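Local coordinates for protein arylmalonate decarboxylase (Bordetella bronchiseptica, PDB 3IXL) that catalyses the enantioselective decarboxylation of 2-aryl-2-methylmalonates to 2-arylpropionates, releasing carbon dioxide, at residues V20-F33 with F216-R230. The protein carries 2 engineered substitutions. Residues are numbered along the deposited sequence; the frame is centred on the assembly and turned at random.
Sequences VPADGARLYPDLPF and FWDAVRLAGGGAKAR
L27 O, at the C-terminal end of helix 23-27, is gripped by the backbone N of R230 at 3.0 Å and by a water that also donates to K228 O; A229 CA adds a CH...O contact. This ties the returning chain 227-230 across the helix end. The ring of Y28 lies between that chain and helix 211-222: V220 CG2 sits over the centre of one face, 3.8 Å from the ring centroid, while A229 CB covers the opposite face nearer the rim. With CG anti to its carbonyl carbon (chi1 -62°), Y28 reaches into this gap, and a second water joins its OH to A227 O. Deeper in, F216 points an edge at the face of F33, a T-shaped pair with centroids 5.0 Å apart and planes at 82°. One face of F216 receives G24 CA at 3.3 Å from CE2, a close CH-pi approach that leaves no room for a side chain at G24. Outside, P29 CG lies 3.6 Å from R230 CZ, over the guanidinium, and a water bridges R230 NH2 to D30 OD2. F216 also touches M11 of strand 8-13, placing this hydrophobic packing against the parallel sheet of one alpha/beta domain of the Asp/Glu racemase-type fold.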
loop_
_atom_site.group_PDB
_atom_site.type_symbol
_atom_site.label_atom_id
_atom_site.label_comp_id
_atom_site.label_asym_id
_atom_site.label_seq_id
_atom_site.Cartn_x
_atom_site.Cartn_y
_atom_site.Cartn_z
ATOM N N VAL A 20 2.613 -2.351 -14.002
ATOM C CA VAL A 20 2.257 -3.195 -12.875
ATOM C C VAL A 20 3.416 -3.086 -11.885
ATOM O O VAL A 20 4.580 -3.262 -12.263
ATOM C CB VAL A 20 2.041 -4.670 -13.305
ATOM C CG1 VAL A 20 1.741 -5.541 -12.089
ATOM C CG2 VAL A 20 0.907 -4.779 -14.328
ATOM N N PRO A 21 3.113 -2.767 -10.618
ATOM C CA PRO A 21 4.211 -2.697 -9.654
ATOM C C PRO A 21 4.995 -4.011 -9.616
ATOM O O PRO A 21 4.412 -5.096 -9.732
ATOM C CB PRO A 21 3.505 -2.401 -8.325
ATOM C CG PRO A 21 2.204 -1.747 -8.721
ATOM C CD PRO A 21 1.812 -2.420 -10.019
ATOM N N ALA A 22 6.314 -3.901 -9.479
ATOM C CA ALA A 22 7.222 -5.037 -9.643
ATOM C C ALA A 22 6.978 -6.189 -8.667
ATOM O O ALA A 22 7.332 -7.338 -8.948
ATOM C CB ALA A 22 8.668 -4.565 -9.560
ATOM N N ASP A 23 6.368 -5.897 -7.525
ATOM C CA ASP A 23 6.159 -6.938 -6.529
ATOM C C ASP A 23 5.231 -8.058 -6.993
ATOM O O ASP A 23 5.321 -9.182 -6.496
ATOM C CB ASP A 23 5.630 -6.337 -5.231
ATOM C CG ASP A 23 6.669 -5.504 -4.496
ATOM O OD1 ASP A 23 7.855 -5.454 -4.909
ATOM O OD2 ASP A 23 6.276 -4.879 -3.499
ATOM N N GLY A 24 4.336 -7.756 -7.937
ATOM C CA GLY A 24 3.318 -8.731 -8.363
ATOM C C GLY A 24 3.905 -9.994 -8.968
ATOM O O GLY A 24 3.425 -11.101 -8.699
ATOM N N ALA A 25 4.943 -9.815 -9.778
ATOM C CA ALA A 25 5.614 -10.927 -10.460
ATOM C C ALA A 25 6.326 -11.866 -9.490
ATOM O O ALA A 25 6.556 -13.031 -9.806
ATOM C CB ALA A 25 6.588 -10.400 -11.491
ATOM N N ARG A 26 6.668 -11.350 -8.310
ATOM C CA ARG A 26 7.350 -12.124 -7.288
ATOM C C ARG A 26 6.361 -12.768 -6.316
ATOM O O ARG A 26 6.448 -13.955 -6.017
ATOM C CB ARG A 26 8.344 -11.215 -6.565
ATOM C CG ARG A 26 9.511 -10.781 -7.467
ATOM C CD ARG A 26 10.356 -9.666 -6.861
ATOM N NE ARG A 26 11.164 -10.140 -5.743
ATOM C CZ ARG A 26 11.845 -9.351 -4.912
ATOM N NH1 ARG A 26 11.806 -8.027 -5.053
ATOM N NH2 ARG A 26 12.553 -9.890 -3.927
ATOM N N LEU A 27 5.384 -11.994 -5.866
ATOM C CA LEU A 27 4.394 -12.501 -4.917
ATOM C C LEU A 27 3.436 -13.511 -5.531
ATOM O O LEU A 27 3.156 -14.559 -4.944
ATOM C CB LEU A 27 3.572 -11.347 -4.340
ATOM C CG LEU A 27 4.297 -10.367 -3.424
ATOM C CD1 LEU A 27 3.426 -9.140 -3.201
ATOM C CD2 LEU A 27 4.626 -11.040 -2.114
ATOM N N TYR A 28 2.916 -13.160 -6.705
ATOM C CA TYR A 28 1.861 -13.916 -7.362
ATOM C C TYR A 28 2.222 -14.123 -8.828
ATOM O O TYR A 28 1.552 -13.581 -9.709
ATOM C CB TYR A 28 0.531 -13.158 -7.246
ATOM C CG TYR A 28 0.038 -12.961 -5.824
ATOM C CD1 TYR A 28 0.186 -11.736 -5.183
ATOM C CD2 TYR A 28 -0.604 -13.996 -5.136
ATOM C CE1 TYR A 28 -0.275 -11.540 -3.884
ATOM C CE2 TYR A 28 -1.070 -13.819 -3.838
ATOM C CZ TYR A 28 -0.913 -12.582 -3.221
ATOM O OH TYR A 28 -1.356 -12.377 -1.929
ATOM N N PRO A 29 3.274 -14.924 -9.100
ATOM C CA PRO A 29 3.779 -15.048 -10.468
ATOM C C PRO A 29 2.770 -15.621 -11.450
ATOM O O PRO A 29 2.891 -15.371 -12.651
ATOM C CB PRO A 29 4.963 -16.015 -10.336
ATOM C CG PRO A 29 4.807 -16.666 -9.027
ATOM C CD PRO A 29 4.064 -15.722 -8.143
ATOM N N ASP A 30 1.783 -16.359 -10.954
ATOM C CA ASP A 30 0.804 -16.984 -11.849
ATOM C C ASP A 30 -0.541 -16.259 -11.925
ATOM O O ASP A 30 -1.507 -16.783 -12.476
ATOM C CB ASP A 30 0.668 -18.466 -11.525
ATOM C CG ASP A 30 1.982 -19.228 -11.731
ATOM O OD1 ASP A 30 2.850 -18.758 -12.513
ATOM O OD2 ASP A 30 2.143 -20.295 -11.113
ATOM N N LEU A 31 -0.591 -15.036 -11.397
ATOM C CA LEU A 31 -1.784 -14.201 -11.514
ATOM C C LEU A 31 -1.566 -13.059 -12.503
ATOM O O LEU A 31 -0.483 -12.478 -12.533
ATOM C CB LEU A 31 -2.195 -13.637 -10.153
ATOM C CG LEU A 31 -2.621 -14.625 -9.072
ATOM C CD1 LEU A 31 -3.203 -13.834 -7.910
ATOM C CD2 LEU A 31 -3.635 -15.645 -9.570
ATOM N N PRO A 32 -2.583 -12.756 -13.334
ATOM C CA PRO A 32 -2.503 -11.622 -14.260
ATOM C C PRO A 32 -2.906 -10.296 -13.613
ATOM O O PRO A 32 -3.968 -10.186 -12.980
ATOM C CB PRO A 32 -3.500 -11.999 -15.354
ATOM C CG PRO A 32 -4.549 -12.811 -14.627
ATOM C CD PRO A 32 -3.841 -13.514 -13.492
ATOM N N PHE A 33 -2.054 -9.302 -13.782
ATOM C CA PHE A 33 -2.332 -7.946 -13.324
ATOM C C PHE A 33 -2.263 -6.998 -14.499
ATOM O O PHE A 33 -1.405 -7.156 -15.364
ATOM C CB PHE A 33 -1.306 -7.513 -12.271
ATOM C CG PHE A 33 -1.337 -8.342 -11.027
ATOM C CD1 PHE A 33 -0.472 -9.430 -10.881
ATOM C CD2 PHE A 33 -2.224 -8.057 -9.993
ATOM C CE1 PHE A 33 -0.499 -10.219 -9.737
ATOM C CE2 PHE A 33 -2.254 -8.846 -8.839
ATOM C CZ PHE A 33 -1.401 -9.929 -8.714
ATOM N N PHE A 216 -1.153 -5.797 -3.046
ATOM C CA PHE A 216 -1.342 -7.040 -3.791
ATOM C C PHE A 216 -2.161 -8.055 -3.017
ATOM O O PHE A 216 -3.093 -8.634 -3.551
ATOM C CB PHE A 216 0.006 -7.644 -4.204
ATOM C CG PHE A 216 0.600 -6.986 -5.410
ATOM C CD1 PHE A 216 1.476 -5.919 -5.278
ATOM C CD2 PHE A 216 0.236 -7.408 -6.687
ATOM C CE1 PHE A 216 1.998 -5.282 -6.400
ATOM C CE2 PHE A 216 0.751 -6.785 -7.821
ATOM C CZ PHE A 216 1.625 -5.720 -7.683
ATOM N N TRP A 217 -1.805 -8.253 -1.753
ATOM C CA TRP A 217 -2.500 -9.205 -0.895
ATOM C C TRP A 217 -3.992 -8.873 -0.841
ATOM O O TRP A 217 -4.854 -9.748 -0.948
ATOM C CB TRP A 217 -1.872 -9.133 0.503
ATOM C CG TRP A 217 -2.606 -9.909 1.553
ATOM C CD1 TRP A 217 -2.487 -11.241 1.820
ATOM C CD2 TRP A 217 -3.547 -9.387 2.496
ATOM N NE1 TRP A 217 -3.319 -11.587 2.867
ATOM C CE2 TRP A 217 -3.980 -10.464 3.295
ATOM C CE3 TRP A 217 -4.075 -8.112 2.732
ATOM C CZ2 TRP A 217 -4.924 -10.302 4.317
ATOM C CZ3 TRP A 217 -5.011 -7.955 3.747
ATOM C CH2 TRP A 217 -5.424 -9.043 4.524
ATOM N N ASP A 218 -4.289 -7.592 -0.687
ATOM C CA ASP A 218 -5.653 -7.117 -0.521
ATOM C C ASP A 218 -6.452 -7.209 -1.817
ATOM O O ASP A 218 -7.641 -7.544 -1.790
ATOM C CB ASP A 218 -5.590 -5.674 -0.012
ATOM C CG ASP A 218 -6.941 -5.019 0.086
ATOM O OD1 ASP A 218 -7.205 -4.086 -0.716
ATOM O OD2 ASP A 218 -7.711 -5.403 0.998
ATOM N N ALA A 219 -5.807 -6.917 -2.950
ATOM C CA ALA A 219 -6.463 -7.055 -4.249
ATOM C C ALA A 219 -6.782 -8.517 -4.544
ATOM O O ALA A 219 -7.866 -8.843 -5.039
ATOM C CB ALA A 219 -5.588 -6.474 -5.344
ATOM N N VAL A 220 -5.844 -9.401 -4.212
ATOM C CA VAL A 220 -6.049 -10.836 -4.414
ATOM C C VAL A 220 -7.147 -11.348 -3.486
ATOM O O VAL A 220 -7.970 -12.187 -3.876
ATOM C CB VAL A 220 -4.728 -11.616 -4.246
ATOM C CG1 VAL A 220 -4.963 -13.109 -4.240
ATOM C CG2 VAL A 220 -3.761 -11.236 -5.356
ATOM N N ARG A 221 -7.171 -10.823 -2.267
ATOM C CA ARG A 221 -8.265 -11.079 -1.317
ATOM C C ARG A 221 -9.620 -10.754 -1.951
ATOM O O ARG A 221 -10.542 -11.575 -1.930
ATOM C CB ARG A 221 -8.068 -10.241 -0.049
ATOM C CG ARG A 221 -9.233 -10.307 0.942
ATOM C CD ARG A 221 -9.165 -9.209 1.991
ATOM N NE ARG A 221 -9.300 -7.864 1.413
ATOM C CZ ARG A 221 -10.453 -7.289 1.059
ATOM N NH1 ARG A 221 -10.447 -6.049 0.565
ATOM N NH2 ARG A 221 -11.613 -7.943 1.181
ATOM N N LEU A 222 -9.722 -9.555 -2.523
ATOM C CA LEU A 222 -10.964 -9.072 -3.121
ATOM C C LEU A 222 -11.393 -9.878 -4.330
ATOM O O LEU A 222 -12.589 -9.960 -4.632
ATOM C CB LEU A 222 -10.816 -7.611 -3.533
ATOM C CG LEU A 222 -11.578 -6.541 -2.766
ATOM C CD1 LEU A 222 -11.696 -5.328 -3.665
ATOM C CD2 LEU A 222 -12.968 -7.021 -2.336
ATOM N N ALA A 223 -10.416 -10.448 -5.034
ATOM C CA ALA A 223 -10.678 -11.310 -6.190
ATOM C C ALA A 223 -11.354 -12.634 -5.806
ATOM O O ALA A 223 -11.888 -13.333 -6.670
ATOM C CB ALA A 223 -9.385 -11.562 -6.967
ATOM N N GLY A 224 -11.310 -12.970 -4.517
ATOM C CA GLY A 224 -12.103 -14.065 -3.949
ATOM C C GLY A 224 -11.784 -15.483 -4.387
ATOM O O GLY A 224 -12.633 -16.375 -4.282
ATOM N N GLY A 225 -10.565 -15.708 -4.869
ATOM C CA GLY A 225 -10.150 -17.055 -5.266
ATOM C C GLY A 225 -9.307 -17.744 -4.211
ATOM O O GLY A 225 -9.039 -18.946 -4.305
ATOM N N GLY A 226 -8.880 -16.979 -3.208
ATOM C CA GLY A 226 -8.040 -17.503 -2.132
ATOM C C GLY A 226 -6.637 -17.868 -2.574
ATOM O O GLY A 226 -5.995 -18.722 -1.953
ATOM N N ALA A 227 -6.158 -17.227 -3.642
ATOM C CA ALA A 227 -4.811 -17.469 -4.161
ATOM C C ALA A 227 -3.770 -17.098 -3.113
ATOM O O ALA A 227 -3.937 -16.118 -2.385
ATOM C CB ALA A 227 -4.579 -16.683 -5.445
ATOM N N LYS A 228 -2.712 -17.897 -3.026
ATOM C CA LYS A 228 -1.677 -17.683 -2.013
ATOM C C LYS A 228 -0.371 -17.247 -2.656
ATOM O O LYS A 228 -0.042 -17.659 -3.768
ATOM C CB LYS A 228 -1.472 -18.940 -1.154
ATOM C CG LYS A 228 -2.710 -19.385 -0.354
ATOM C CD LYS A 228 -3.290 -18.278 0.543
ATOM C CE LYS A 228 -4.608 -18.720 1.174
ATOM N NZ LYS A 228 -5.498 -17.585 1.544
ATOM N N ALA A 229 0.361 -16.388 -1.958
ATOM C CA ALA A 229 1.631 -15.898 -2.473
ATOM C C ALA A 229 2.731 -16.939 -2.304
ATOM O O ALA A 229 2.634 -17.842 -1.462
ATOM C CB ALA A 229 2.031 -14.609 -1.766
ATOM N N ARG A 230 3.785 -16.785 -3.095
ATOM C CA ARG A 230 5.008 -17.542 -2.874
ATOM C C ARG A 230 5.511 -17.229 -1.461
ATOM O O ARG A 230 5.254 -16.136 -0.954
ATOM C CB ARG A 230 6.047 -17.183 -3.934
ATOM C CG ARG A 230 5.687 -17.671 -5.340
ATOM C CD ARG A 230 5.899 -19.189 -5.495
ATOM N NE ARG A 230 5.580 -19.654 -6.847
ATOM C CZ ARG A 230 6.442 -19.680 -7.861
ATOM N NH1 ARG A 230 7.695 -19.280 -7.698
ATOM N NH2 ARG A 230 6.050 -20.119 -9.052
HETATM O O HOH W 1 1.807 -17.290 -5.769
HETATM O O HOH W 2 -2.864 -14.207 -0.666
HETATM O O HOH W 3 3.695 -21.505 -9.255
#